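Local coordinates for secreted protein ASP-2 (Necator americanus, PDB 1U53) that is of unknown molecular function but belongs to the secreted CAP/PR-1 proteins of the human hookworm and is a vaccine antigen, at residues Q119-T124 with Y175-P180. Sequence-based numbering, arbitrary orientation.
Sequences QNLKLT and YEKGEP
One face of the Tyr175 ring is covered by a single methyl, Leu121 CD1, which sits almost over its centre, 3.5 Å from the centroid and 15° off the ring normal. This is a CH-pi contact, and a branched aliphatic side chain suits it because a compact methyl can press squarely on a flat pi surface. At the ring's edge the hydroxyl, Tyr175 OH, hydrogen-bonds to Pro45 O, while Ala47 and Gln141 also touch the side chain. With chi1 at 54°, the ring swings so that a face meets Leu121 CD1. The same methyl lies 3.8 Å from Lys177 CG, so the lysine's aliphatic part extends the apolar patch. Bent at chi3, the lysine then carries NZ to Gln119 O, 2.8 Å away; the ammonium approaches from above the carbonyl plane, 36° out of it. Two irregular loops, one leading to helix 125-128 and the other following the central sheet of the CAP fold, are thus joined by a buried methyl-aromatic contact and, where Lys177 and Gln119 are exposed, by an ion-dipole bond to a backbone carbonyl rather than a salt bridge across these segments; the exposed ammonium is probably also hydrated.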
loop_
_atom_site.group_PDB
_atom_site.type_symbol
_atom_site.label_atom_id
_atom_site.label_comp_id
_atom_site.label_asym_id
_atom_site.label_seq_id
_atom_site.Cartn_x
_atom_site.Cartn_y
_atom_site.Cartn_z
ATOM N N GLN A 119 18.818 2.394 5.198
ATOM C CA GLN A 119 19.282 2.158 3.813
ATOM C C GLN A 119 19.332 0.683 3.450
ATOM O O GLN A 119 19.410 0.335 2.261
ATOM C CB GLN A 119 20.674 2.755 3.614
ATOM C CG GLN A 119 20.749 4.234 3.825
ATOM C CD GLN A 119 19.736 4.974 3.004
ATOM O OE1 GLN A 119 19.886 5.108 1.777
ATOM N NE2 GLN A 119 18.673 5.457 3.666
ATOM N N ASN A 120 19.268 -0.209 4.443
ATOM C CA ASN A 120 19.203 -1.636 4.145
ATOM C C ASN A 120 17.756 -2.083 4.054
ATOM O O ASN A 120 17.047 -2.127 5.073
ATOM C CB ASN A 120 19.871 -2.485 5.245
ATOM C CG ASN A 120 19.936 -3.968 4.886
ATOM O OD1 ASN A 120 19.304 -4.431 3.933
ATOM N ND2 ASN A 120 20.772 -4.718 5.634
ATOM N N LEU A 121 17.344 -2.459 2.851
ATOM C CA LEU A 121 15.918 -2.712 2.602
ATOM C C LEU A 121 15.527 -4.156 2.738
ATOM O O LEU A 121 14.391 -4.542 2.402
ATOM C CB LEU A 121 15.518 -2.161 1.230
ATOM C CG LEU A 121 15.810 -0.682 1.052
ATOM C CD1 LEU A 121 15.295 -0.300 -0.333
ATOM C CD2 LEU A 121 15.112 0.146 2.150
ATOM N N LYS A 122 16.453 -4.977 3.240
ATOM C CA LYS A 122 16.139 -6.376 3.562
ATOM C C LYS A 122 15.112 -6.478 4.676
ATOM O O LYS A 122 15.305 -5.949 5.782
ATOM C CB LYS A 122 17.416 -7.105 4.006
ATOM C CG LYS A 122 17.275 -8.617 4.126
ATOM C CD LYS A 122 18.598 -9.211 4.599
ATOM C CE LYS A 122 18.541 -10.718 4.629
ATOM N NZ LYS A 122 17.826 -11.146 5.853
ATOM N N LEU A 123 14.028 -7.171 4.421
ATOM C CA LEU A 123 13.017 -7.260 5.453
ATOM C C LEU A 123 13.387 -8.272 6.543
ATOM O O LEU A 123 12.951 -9.417 6.479
ATOM C CB LEU A 123 11.658 -7.604 4.847
ATOM C CG LEU A 123 10.549 -7.474 5.895
ATOM C CD1 LEU A 123 10.425 -6.037 6.390
ATOM C CD2 LEU A 123 9.213 -7.968 5.343
ATOM N N THR A 124 14.184 -7.832 7.526
ATOM C CA THR A 124 14.589 -8.639 8.697
ATOM C C THR A 124 13.585 -8.600 9.836
ATOM O O THR A 124 12.776 -7.684 9.916
ATOM C CB THR A 124 15.837 -8.049 9.328
ATOM O OG1 THR A 124 15.547 -6.702 9.723
ATOM C CG2 THR A 124 16.985 -8.044 8.334
ATOM N N TYR A 175 12.490 -3.089 -2.144
ATOM C CA TYR A 175 12.684 -2.799 -3.564
ATOM C C TYR A 175 14.182 -2.782 -3.853
ATOM O O TYR A 175 14.988 -2.707 -2.928
ATOM C CB TYR A 175 12.023 -1.455 -3.952
ATOM C CG TYR A 175 12.410 -0.229 -3.133
ATOM C CD1 TYR A 175 13.527 0.544 -3.478
ATOM C CD2 TYR A 175 11.660 0.170 -1.996
ATOM C CE1 TYR A 175 13.892 1.694 -2.738
ATOM C CE2 TYR A 175 12.017 1.320 -1.260
ATOM C CZ TYR A 175 13.132 2.060 -1.625
ATOM O OH TYR A 175 13.469 3.150 -0.895
ATOM N N GLU A 176 14.514 -2.868 -5.137
ATOM C CA GLU A 176 15.886 -2.741 -5.643
ATOM C C GLU A 176 16.328 -1.291 -5.652
ATOM O O GLU A 176 15.654 -0.460 -6.226
ATOM C CB GLU A 176 15.948 -3.292 -7.075
ATOM C CG GLU A 176 17.314 -3.130 -7.715
ATOM C CD GLU A 176 17.478 -3.843 -9.053
ATOM O OE1 GLU A 176 16.641 -4.704 -9.438
ATOM O OE2 GLU A 176 18.476 -3.536 -9.746
ATOM N N LYS A 177 17.494 -0.994 -5.071
ATOM C CA LYS A 177 18.005 0.394 -5.041
ATOM C C LYS A 177 18.726 0.764 -6.333
ATOM O O LYS A 177 19.445 -0.052 -6.914
ATOM C CB LYS A 177 18.996 0.583 -3.883
ATOM C CG LYS A 177 18.314 0.404 -2.503
ATOM C CD LYS A 177 19.246 0.746 -1.331
ATOM C CE LYS A 177 20.286 -0.301 -1.035
ATOM N NZ LYS A 177 21.192 0.335 0.061
ATOM N N GLY A 178 18.572 2.004 -6.750
ATOM C CA GLY A 178 19.353 2.567 -7.827
ATOM C C GLY A 178 18.619 3.760 -8.407
ATOM O O GLY A 178 17.516 4.106 -7.945
ATOM N N GLU A 179 19.210 4.395 -9.415
ATOM C CA GLU A 179 18.583 5.587 -10.002
ATOM C C GLU A 179 17.235 5.221 -10.577
ATOM O O GLU A 179 17.097 4.154 -11.129
ATOM C CB GLU A 179 19.469 6.188 -11.102
ATOM C CG GLU A 179 20.675 6.936 -10.573
ATOM C CD GLU A 179 20.282 8.127 -9.694
ATOM O OE1 GLU A 179 19.232 8.753 -9.952
ATOM O OE2 GLU A 179 21.022 8.422 -8.735
ATOM N N PRO A 180 16.217 6.096 -10.397
ATOM C CA PRO A 180 14.860 5.825 -10.867
ATOM C C PRO A 180 14.869 5.391 -12.319
ATOM O O PRO A 180 15.588 6.001 -13.127
ATOM C CB PRO A 180 14.143 7.172 -10.728
ATOM C CG PRO A 180 14.935 7.980 -9.834
ATOM C CD PRO A 180 16.320 7.385 -9.690
#